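Local structure of 33-36 kDa outer membrane protein (Acinetobacter baumannii, 6GIE) at residues F25-T36 and T285-F296; K233-A241 and H252-I262. The protein probably serves as a porin, forming a channel through the outer membrane for the diffusion of small solutes. One frame throughout, in Å; residues are numbered along the deposited sequence.

Interaction 1 (F25-T36 and T285-F296); sequences FEVQGQSEYVDT and TQTIGLNAKFRF
Strands 25-35 and 285-295 run antiparallel at an angle of 165°, and their backbones hydrogen-bond in pairs from Val-27 with Phe-294 to Asp-35 with Gln-286. This is the closing seam of the porin beta-barrel, where the first strand meets the last; strands 43-52 and 266-276 continue the wall beyond them. The polar face of the seam carries Glu-26, Gln-28, Gln-30, Lys-293 and Arg-295, consistent with a channel lining. Here Glu-26 and Arg-295 lie alongside each other and point the same way, with carboxylate and guanidinium nearly coplanar. Arg-295 NE meets Glu-26 OE1 at 2.9 Å almost in line with the C-O bond, forming a salt bridge to which NH2 adds a weak second bond. Glu-26 OE1 also accepts from a water at 3.0 Å, and that water in turn accepts from Arg-295 NH2 and Lys-293 NZ. Three bonds thus grip OE1, which would favour the ionised carboxylate and help to hold it near the guanidinium plane, while Arg-295 NH1 reaches the carbonyl of Leu-63. Lys-293 bends at chi3 (24°), laying its CD beside the Glu-26 carboxylate and carrying NZ on to Gln-259; its CB packs on CG of Gln-28 at 3.7 Å. The other face is largely apolar, with Tyr-33, Ile-288, Leu-290 and Phe-294 on the surface, as expected of a wall turned to lipid. Val-27 CG2 touches Phe-294 CB at 3.9 Å. At the end of the seam the C-terminal Phe-296 donates its backbone N to Phe-25 O at 3.0 Å. The two rings are almost parallel (13°) but offset, little of one covering the other; instead, Phe-25 CB sits over one face of the Phe-296 ring, 3.7 Å from its centroid.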
# COMPACT_ATOMS: atom_id res chain seq x y z
N PHE A 25 -13.72 -8.93 -3.88
CA PHE A 25 -12.70 -8.66 -4.90
C PHE A 25 -12.51 -7.21 -5.13
O PHE A 25 -13.42 -6.41 -4.99
CB PHE A 25 -13.09 -9.23 -6.24
CG PHE A 25 -13.47 -10.66 -6.20
CD1 PHE A 25 -14.77 -11.05 -5.86
CD2 PHE A 25 -12.55 -11.64 -6.55
CE1 PHE A 25 -15.15 -12.38 -5.87
CE2 PHE A 25 -12.93 -12.99 -6.57
CZ PHE A 25 -14.23 -13.36 -6.22
N GLU A 26 -11.28 -6.86 -5.48
CA GLU A 26 -10.97 -5.48 -5.78
C GLU A 26 -10.03 -5.51 -6.95
O GLU A 26 -9.07 -6.29 -6.95
CB GLU A 26 -10.30 -4.79 -4.59
CG GLU A 26 -9.73 -3.43 -4.95
CD GLU A 26 -9.13 -2.69 -3.74
OE1 GLU A 26 -9.94 -2.32 -2.82
OE2 GLU A 26 -7.88 -2.42 -3.81
N VAL A 27 -10.32 -4.72 -7.97
CA VAL A 27 -9.35 -4.56 -9.04
C VAL A 27 -8.95 -3.13 -9.10
O VAL A 27 -9.76 -2.24 -8.83
CB VAL A 27 -9.81 -5.10 -10.42
CG1 VAL A 27 -9.96 -6.59 -10.33
CG2 VAL A 27 -11.11 -4.50 -10.84
N GLN A 28 -7.70 -2.92 -9.46
CA GLN A 28 -7.15 -1.61 -9.43
C GLN A 28 -6.23 -1.43 -10.58
O GLN A 28 -5.46 -2.35 -10.92
CB GLN A 28 -6.40 -1.34 -8.12
CG GLN A 28 -6.21 0.14 -7.87
CD GLN A 28 -5.15 0.44 -6.83
OE1 GLN A 28 -4.93 -0.35 -5.90
NE2 GLN A 28 -4.47 1.58 -6.99
N GLY A 29 -6.33 -0.25 -11.20
CA GLY A 29 -5.46 0.20 -12.29
C GLY A 29 -4.82 1.55 -12.02
O GLY A 29 -5.35 2.37 -11.26
N GLN A 30 -3.68 1.78 -12.66
CA GLN A 30 -2.88 2.95 -12.40
C GLN A 30 -1.92 3.21 -13.52
O GLN A 30 -1.29 2.28 -14.01
CB GLN A 30 -2.10 2.74 -11.14
CG GLN A 30 -1.31 3.96 -10.80
CD GLN A 30 -0.27 3.72 -9.74
OE1 GLN A 30 -0.16 2.62 -9.18
NE2 GLN A 30 0.50 4.74 -9.47
N SER A 31 -1.88 4.46 -13.98
CA SER A 31 -0.95 4.93 -14.98
C SER A 31 -0.16 6.08 -14.43
O SER A 31 -0.71 6.92 -13.65
CB SER A 31 -1.71 5.50 -16.17
OG SER A 31 -2.12 4.49 -17.03
N GLU A 32 1.10 6.19 -14.87
CA GLU A 32 1.97 7.22 -14.39
C GLU A 32 2.95 7.67 -15.44
O GLU A 32 3.39 6.88 -16.29
CB GLU A 32 2.75 6.84 -13.14
CG GLU A 32 1.96 6.13 -12.04
CD GLU A 32 2.82 5.17 -11.22
OE1 GLU A 32 3.71 5.64 -10.49
OE2 GLU A 32 2.60 3.93 -11.32
N TYR A 33 3.23 8.97 -15.40
CA TYR A 33 4.24 9.57 -16.21
C TYR A 33 5.33 10.20 -15.33
O TYR A 33 5.05 10.93 -14.36
CB TYR A 33 3.64 10.63 -17.08
CG TYR A 33 4.64 11.30 -17.99
CD1 TYR A 33 5.16 10.61 -19.09
CD2 TYR A 33 5.04 12.63 -17.79
CE1 TYR A 33 6.06 11.21 -19.96
CE2 TYR A 33 5.94 13.25 -18.66
CZ TYR A 33 6.44 12.53 -19.75
OH TYR A 33 7.35 13.10 -20.65
N VAL A 34 6.57 9.92 -15.72
CA VAL A 34 7.75 10.17 -14.92
C VAL A 34 8.63 11.10 -15.76
O VAL A 34 9.13 10.71 -16.83
CB VAL A 34 8.48 8.81 -14.55
CG1 VAL A 34 9.57 9.02 -13.50
CG2 VAL A 34 7.50 7.78 -14.00
N ASP A 35 8.79 12.33 -15.32
CA ASP A 35 9.59 13.33 -16.07
C ASP A 35 10.92 13.60 -15.32
O ASP A 35 10.91 13.72 -14.10
CB ASP A 35 8.75 14.61 -16.26
CG ASP A 35 9.44 15.66 -17.10
OD1 ASP A 35 10.55 15.39 -17.60
OD2 ASP A 35 8.88 16.78 -17.25
N THR A 36 12.04 13.68 -16.04
CA THR A 36 13.39 13.81 -15.42
C THR A 36 14.20 14.98 -15.98
O THR A 36 14.19 15.23 -17.18
CB THR A 36 14.22 12.53 -15.60
OG1 THR A 36 14.55 12.37 -16.98
CG2 THR A 36 13.42 11.32 -15.17
N THR A 285 13.35 14.84 -10.64
CA THR A 285 12.29 14.02 -11.21
C THR A 285 10.88 14.20 -10.62
O THR A 285 10.71 14.35 -9.43
CB THR A 285 12.75 12.54 -11.20
OG1 THR A 285 13.73 12.38 -12.22
CG2 THR A 285 11.64 11.59 -11.52
N GLN A 286 9.88 14.12 -11.48
CA GLN A 286 8.46 14.23 -11.08
C GLN A 286 7.63 13.15 -11.72
O GLN A 286 7.87 12.82 -12.88
CB GLN A 286 7.81 15.56 -11.51
CG GLN A 286 8.64 16.78 -11.24
CD GLN A 286 7.85 18.09 -11.36
OE1 GLN A 286 6.65 18.08 -11.61
NE2 GLN A 286 8.54 19.21 -11.17
N THR A 287 6.62 12.71 -11.00
CA THR A 287 5.71 11.65 -11.39
C THR A 287 4.28 12.11 -11.12
O THR A 287 3.93 12.45 -9.98
CB THR A 287 5.98 10.38 -10.55
OG1 THR A 287 7.32 9.96 -10.80
CG2 THR A 287 5.05 9.22 -10.93
N ILE A 288 3.49 12.20 -12.19
CA ILE A 288 2.07 12.46 -12.09
C ILE A 288 1.37 11.11 -12.36
O ILE A 288 1.80 10.34 -13.20
CB ILE A 288 1.67 13.64 -12.99
CG1 ILE A 288 0.16 13.79 -13.07
CG2 ILE A 288 2.20 13.48 -14.41
CD1 ILE A 288 -0.46 14.25 -11.79
N GLY A 289 0.29 10.84 -11.65
CA GLY A 289 -0.35 9.57 -11.68
C GLY A 289 -1.83 9.65 -11.40
O GLY A 289 -2.27 10.49 -10.63
N LEU A 290 -2.60 8.81 -12.09
CA LEU A 290 -3.98 8.61 -11.86
C LEU A 290 -4.24 7.12 -11.64
O LEU A 290 -3.62 6.27 -12.27
CB LEU A 290 -4.77 9.01 -13.10
CG LEU A 290 -4.77 10.51 -13.46
CD1 LEU A 290 -5.77 10.74 -14.58
CD2 LEU A 290 -5.12 11.41 -12.31
N ASN A 291 -5.21 6.85 -10.80
CA ASN A 291 -5.57 5.52 -10.50
C ASN A 291 -7.09 5.34 -10.29
O ASN A 291 -7.86 6.31 -10.12
CB ASN A 291 -4.73 5.02 -9.32
CG ASN A 291 -4.98 5.80 -8.08
OD1 ASN A 291 -6.06 5.70 -7.50
ND2 ASN A 291 -4.01 6.65 -7.70
N ALA A 292 -7.51 4.08 -10.32
CA ALA A 292 -8.90 3.76 -10.19
C ALA A 292 -9.07 2.40 -9.60
O ALA A 292 -8.22 1.51 -9.83
CB ALA A 292 -9.56 3.78 -11.56
N LYS A 293 -10.20 2.18 -8.92
CA LYS A 293 -10.44 0.88 -8.35
C LYS A 293 -11.92 0.50 -8.26
O LYS A 293 -12.79 1.36 -8.05
CB LYS A 293 -9.72 0.79 -7.00
CG LYS A 293 -10.57 1.08 -5.80
CD LYS A 293 -9.79 1.07 -4.46
CE LYS A 293 -8.28 1.34 -4.59
NZ LYS A 293 -7.73 1.79 -3.28
N PHE A 294 -12.17 -0.81 -8.43
CA PHE A 294 -13.50 -1.34 -8.48
C PHE A 294 -13.57 -2.47 -7.48
O PHE A 294 -12.70 -3.38 -7.46
CB PHE A 294 -13.87 -1.87 -9.92
CG PHE A 294 -13.60 -0.89 -11.00
CD1 PHE A 294 -12.27 -0.64 -11.42
CD2 PHE A 294 -14.65 -0.12 -11.55
CE1 PHE A 294 -12.01 0.33 -12.39
CE2 PHE A 294 -14.38 0.85 -12.51
CZ PHE A 294 -13.07 1.09 -12.91
N ARG A 295 -14.67 -2.47 -6.76
CA ARG A 295 -14.90 -3.45 -5.82
C ARG A 295 -16.15 -4.20 -6.13
O ARG A 295 -17.16 -3.62 -6.54
CB ARG A 295 -14.95 -2.84 -4.40
CG ARG A 295 -13.64 -2.26 -3.92
CD ARG A 295 -13.81 -1.65 -2.51
NE ARG A 295 -12.52 -1.21 -1.98
CZ ARG A 295 -12.34 -0.58 -0.82
NH1 ARG A 295 -13.35 -0.27 -0.01
NH2 ARG A 295 -11.10 -0.28 -0.45
N PHE A 296 -16.10 -5.51 -5.86
CA PHE A 296 -17.24 -6.39 -6.03
C PHE A 296 -17.09 -7.68 -5.18
O PHE A 296 -17.80 -8.63 -5.46
CB PHE A 296 -17.49 -6.70 -7.54
CG PHE A 296 -16.32 -7.34 -8.27
CD1 PHE A 296 -15.26 -6.58 -8.72
CD2 PHE A 296 -16.31 -8.71 -8.53
CE1 PHE A 296 -14.18 -7.18 -9.40
CE2 PHE A 296 -15.23 -9.32 -9.20
CZ PHE A 296 -14.17 -8.55 -9.65
O HOH W 1 -8.27 -0.41 -1.18

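Interaction 2 (K233-A241 and H252-I262); sequences KLSVGASFA and HVWGGHTQYFI. With C8E ((hydroxyethyloxy)tri(ethyloxy)octane), chain D; C8E ((hydroxyethyloxy)tri(ethyloxy)octane), chain C; C8E ((hydroxyethyloxy)tri(ethyloxy)octane), chain E; C8E ((hydroxyethyloxy)tri(ethyloxy)octane), chain B.
Lys-233 NZ is held by two acceptors of the facing strand, Tyr-260 OH at 3.0 Å and the backbone carbonyl Phe-261 O, also at 3.0 Å. The lysine chain runs alongside the tyrosine and kinks at chi3 (-66°), which brings the amine into the plane of the Phe-261 carbonyl. This grip ties the open end of a beta-hairpin of the porin barrel, formed by strands 234-241 and 252-261, away from its connecting loop. On the face with Leu-234, Val-236, Ala-238, Trp-254 and Tyr-260, four detergent molecules lie against the wall, consistent with a membrane-facing surface. Leu-234 CB meets the edge of the Tyr-260 ring, 3.9 Å from CD1, while one detergent alkyl chain crosses a face of that ring with C4 above its centre. Trp-254 is turned along the wall, away from the facing strand, and its NE1 makes a weak hydrogen bond of 3.3 Å to ether O15 of another detergent. The reverse face, with Ser-235, Ser-239, His-257 and Gln-259, is more polar. A water joins the strands there, 2.6 Å from Ser-235 OG and 2.9 Å from Gln-259 NE2, while Gln-259 OE1 accepts from Lys-293. The His-257 ring edge lies by Ala-238 CA, where Gly-237 and Gly-255 bring no side chain; its ND1 is buried and finds no partner in the model. Hydrocarbon and aromatic groups on one face, and a hydrated hydroxyl and amide with an imidazole on the other, are consistent with an outer surface in lipid and an inner face lining the barrel, as in porins.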
# COMPACT_ATOMS: atom_id res chain seq x y z
N LYS A 233 -15.14 8.65 2.40
CA LYS A 233 -14.90 8.42 0.96
C LYS A 233 -13.77 9.23 0.43
O LYS A 233 -13.27 8.92 -0.65
CB LYS A 233 -16.14 8.77 0.16
CG LYS A 233 -17.39 8.25 0.83
CD LYS A 233 -18.50 7.97 -0.16
CE LYS A 233 -18.95 9.28 -0.79
NZ LYS A 233 -19.44 9.00 -2.18
N LEU A 234 -13.37 10.27 1.15
CA LEU A 234 -12.42 11.16 0.57
C LEU A 234 -11.15 11.24 1.36
O LEU A 234 -11.14 11.52 2.57
CB LEU A 234 -13.08 12.54 0.35
CG LEU A 234 -12.15 13.62 -0.22
CD1 LEU A 234 -11.66 13.30 -1.60
CD2 LEU A 234 -12.77 15.03 -0.22
N SER A 235 -10.03 11.03 0.71
CA SER A 235 -8.79 11.15 1.51
C SER A 235 -7.78 11.95 0.79
O SER A 235 -7.71 11.91 -0.42
CB SER A 235 -8.18 9.80 1.85
OG SER A 235 -7.71 9.12 0.70
N VAL A 236 -6.96 12.64 1.56
CA VAL A 236 -5.88 13.36 1.00
C VAL A 236 -4.71 13.04 1.82
O VAL A 236 -4.83 12.95 3.03
CB VAL A 236 -6.11 14.90 1.00
CG1 VAL A 236 -6.33 15.46 2.39
CG2 VAL A 236 -4.88 15.58 0.41
N GLY A 237 -3.55 12.91 1.18
CA GLY A 237 -2.38 12.39 1.93
C GLY A 237 -1.04 12.79 1.39
O GLY A 237 -0.95 13.44 0.34
N ALA A 238 -0.02 12.44 2.14
CA ALA A 238 1.32 12.81 1.80
C ALA A 238 2.30 11.73 2.22
O ALA A 238 1.98 10.88 3.06
CB ALA A 238 1.68 14.17 2.46
N SER A 239 3.49 11.78 1.66
CA SER A 239 4.47 10.74 1.88
C SER A 239 5.85 11.23 1.61
O SER A 239 6.07 12.23 0.93
CB SER A 239 4.20 9.47 0.98
OG SER A 239 4.35 9.84 -0.36
N PHE A 240 6.79 10.51 2.17
CA PHE A 240 8.16 10.97 2.21
C PHE A 240 8.98 9.73 2.28
O PHE A 240 8.56 8.73 2.90
CB PHE A 240 8.48 11.88 3.42
CG PHE A 240 9.93 12.27 3.49
CD1 PHE A 240 10.43 13.37 2.73
CD2 PHE A 240 10.83 11.50 4.23
CE1 PHE A 240 11.80 13.71 2.75
CE2 PHE A 240 12.20 11.82 4.23
CZ PHE A 240 12.67 12.93 3.48
N ALA A 241 10.14 9.77 1.66
CA ALA A 241 11.03 8.64 1.78
C ALA A 241 12.47 9.06 1.53
O ALA A 241 12.77 10.00 0.84
CB ALA A 241 10.57 7.52 0.84
N HIS A 252 16.01 11.89 -1.94
CA HIS A 252 14.73 12.07 -1.23
C HIS A 252 13.52 12.01 -2.17
O HIS A 252 13.62 12.44 -3.32
CB HIS A 252 14.78 13.40 -0.46
CG HIS A 252 15.94 13.48 0.47
ND1 HIS A 252 16.98 14.36 0.30
CD2 HIS A 252 16.26 12.72 1.55
CE1 HIS A 252 17.88 14.17 1.24
NE2 HIS A 252 17.47 13.18 2.02
N VAL A 253 12.42 11.45 -1.67
CA VAL A 253 11.15 11.37 -2.37
C VAL A 253 10.00 11.90 -1.53
O VAL A 253 9.88 11.52 -0.38
CB VAL A 253 10.79 9.94 -2.71
CG1 VAL A 253 9.42 9.86 -3.35
CG2 VAL A 253 11.86 9.36 -3.65
N TRP A 254 9.17 12.77 -2.09
CA TRP A 254 7.97 13.23 -1.43
C TRP A 254 6.77 13.26 -2.40
O TRP A 254 6.94 13.41 -3.62
CB TRP A 254 8.23 14.55 -0.72
CG TRP A 254 8.61 15.65 -1.56
CD1 TRP A 254 7.79 16.66 -1.93
CD2 TRP A 254 9.90 15.92 -2.16
NE1 TRP A 254 8.47 17.55 -2.76
CE2 TRP A 254 9.76 17.12 -2.91
CE3 TRP A 254 11.14 15.26 -2.17
CZ2 TRP A 254 10.84 17.68 -3.65
CZ3 TRP A 254 12.19 15.80 -2.91
CH2 TRP A 254 12.04 17.01 -3.63
N GLY A 255 5.58 13.05 -1.86
CA GLY A 255 4.41 13.00 -2.64
C GLY A 255 3.14 13.45 -1.97
O GLY A 255 3.03 13.50 -0.75
N GLY A 256 2.16 13.80 -2.80
CA GLY A 256 0.82 13.98 -2.32
C GLY A 256 -0.08 13.09 -3.09
O GLY A 256 0.20 12.77 -4.22
N HIS A 257 -1.18 12.72 -2.48
CA HIS A 257 -2.04 11.67 -2.98
C HIS A 257 -3.46 11.99 -2.62
O HIS A 257 -3.72 12.43 -1.52
CB HIS A 257 -1.70 10.33 -2.30
CG HIS A 257 -0.26 10.00 -2.39
ND1 HIS A 257 0.63 10.32 -1.39
CD2 HIS A 257 0.49 9.56 -3.44
CE1 HIS A 257 1.85 10.00 -1.78
NE2 HIS A 257 1.79 9.54 -3.02
N THR A 258 -4.37 11.62 -3.48
CA THR A 258 -5.74 11.92 -3.28
C THR A 258 -6.51 10.69 -3.68
O THR A 258 -6.10 10.00 -4.65
CB THR A 258 -6.06 13.11 -4.20
OG1 THR A 258 -6.85 14.10 -3.54
CG2 THR A 258 -6.59 12.74 -5.42
N GLN A 259 -7.61 10.41 -2.98
CA GLN A 259 -8.48 9.39 -3.42
C GLN A 259 -9.92 9.62 -3.05
O GLN A 259 -10.21 10.09 -1.93
CB GLN A 259 -7.97 8.00 -2.95
CG GLN A 259 -8.87 6.84 -3.37
CD GLN A 259 -8.35 5.46 -2.98
OE1 GLN A 259 -8.40 4.52 -3.78
NE2 GLN A 259 -7.89 5.33 -1.73
N TYR A 260 -10.84 9.32 -3.99
CA TYR A 260 -12.26 9.54 -3.71
C TYR A 260 -13.11 8.39 -4.18
O TYR A 260 -13.04 8.02 -5.34
CB TYR A 260 -12.80 10.84 -4.36
CG TYR A 260 -14.32 11.06 -4.12
CD1 TYR A 260 -14.82 11.26 -2.84
CD2 TYR A 260 -15.22 11.04 -5.15
CE1 TYR A 260 -16.19 11.41 -2.59
CE2 TYR A 260 -16.59 11.22 -4.94
CZ TYR A 260 -17.08 11.41 -3.66
OH TYR A 260 -18.43 11.59 -3.42
N PHE A 261 -13.95 7.88 -3.29
CA PHE A 261 -14.90 6.83 -3.66
C PHE A 261 -16.17 7.48 -4.14
O PHE A 261 -16.90 8.03 -3.36
CB PHE A 261 -15.23 5.94 -2.46
CG PHE A 261 -14.25 4.87 -2.23
CD1 PHE A 261 -13.01 5.16 -1.63
CD2 PHE A 261 -14.55 3.55 -2.56
CE1 PHE A 261 -12.10 4.15 -1.39
CE2 PHE A 261 -13.64 2.54 -2.31
CZ PHE A 261 -12.41 2.84 -1.72
N ILE A 262 -16.42 7.40 -5.43
CA ILE A 262 -17.65 7.96 -6.04
C ILE A 262 -18.83 7.15 -5.53
O ILE A 262 -19.88 7.68 -5.24
CB ILE A 262 -17.56 7.88 -7.59
CG1 ILE A 262 -16.37 8.69 -8.10
CG2 ILE A 262 -18.87 8.29 -8.24
CD1 ILE A 262 -16.10 8.48 -9.56
O12 C8E D . 9.65 21.25 -3.60
C13 C8E D . 8.39 21.75 -4.06
C14 C8E D . 7.26 20.98 -3.39
O15 C8E D . 6.79 19.96 -4.28
C16 C8E D . 5.43 19.57 -4.11
C17 C8E D . 5.42 18.24 -3.39
O18 C8E D . 4.10 17.76 -3.16
C19 C8E D . 4.07 16.62 -2.32
C20 C8E D . 4.15 16.99 -0.85
O21 C8E D . 2.81 17.13 -0.34
C6 C8E C . -10.61 14.62 -4.87
C7 C8E C . -9.48 14.02 -5.65
C8 C8E C . -9.79 12.62 -6.14
O9 C8E C . -9.68 12.56 -7.58
C10 C8E C . -8.37 12.60 -8.13
C11 C8E C . -8.39 12.64 -9.65
O12 C8E C . -8.12 13.91 -10.27
C13 C8E C . -7.40 14.87 -9.54
C14 C8E C . -6.56 15.78 -10.40
O15 C8E C . -5.47 16.02 -9.52
C16 C8E C . -4.35 16.71 -9.98
C17 C8E C . -3.16 16.14 -9.23
O18 C8E C . -3.50 15.74 -7.91
C19 C8E C . -2.39 15.04 -7.31
C20 C8E C . -2.75 14.61 -5.89
O21 C8E C . -2.23 15.55 -4.93
C14 C8E E . -1.98 16.65 3.16
O15 C8E E . -1.34 15.55 3.81
C16 C8E E . -1.42 15.61 5.24
C17 C8E E . -0.39 14.72 5.91
O18 C8E E . 0.85 15.43 6.12
C19 C8E E . 1.73 14.86 7.10
C20 C8E E . 2.89 14.14 6.44
O21 C8E E . 4.09 14.60 7.06
C1 C8E B . -16.72 15.66 -1.18
C2 C8E B . -16.34 15.16 -2.56
C3 C8E B . -15.16 15.96 -3.13
C4 C8E B . -14.41 15.17 -4.19
C5 C8E B . -13.27 15.91 -4.88
C6 C8E B . -12.30 16.65 -3.94
C7 C8E B . -11.39 17.60 -4.74
C8 C8E B . -10.02 17.86 -4.13
O9 C8E B . -9.03 17.93 -5.17
C10 C8E B . -7.82 18.63 -4.86
C11 C8E B . -6.66 18.07 -5.68
O HOH W 2 -6.63 6.71 0.54
O HOH W 3 -5.48 9.96 -0.16

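How the interactions relate
Both interactions are antiparallel pairings in the wall of the same barrel, separated by strand 266-276, with centres about 12 Å apart. Interaction 1 joins the first and last strands of the barrel and is mainly a surface contact, whereas interaction 2 is a local hairpin, more buried and coated with detergent on its outer side. Their inner faces also differ: charged and clustered round a salt bridge in 25-36 with 285-296, mostly neutral, with waters at Ser-235 and Gln-259, in 233-241 with 252-262. They meet inside the barrel, where Lys-293 NZ probably hydrogen-bonds Gln-259 OE1 at 2.9 Å and Arg-295 CZ packs 3.5 Å from Phe-261 CZ.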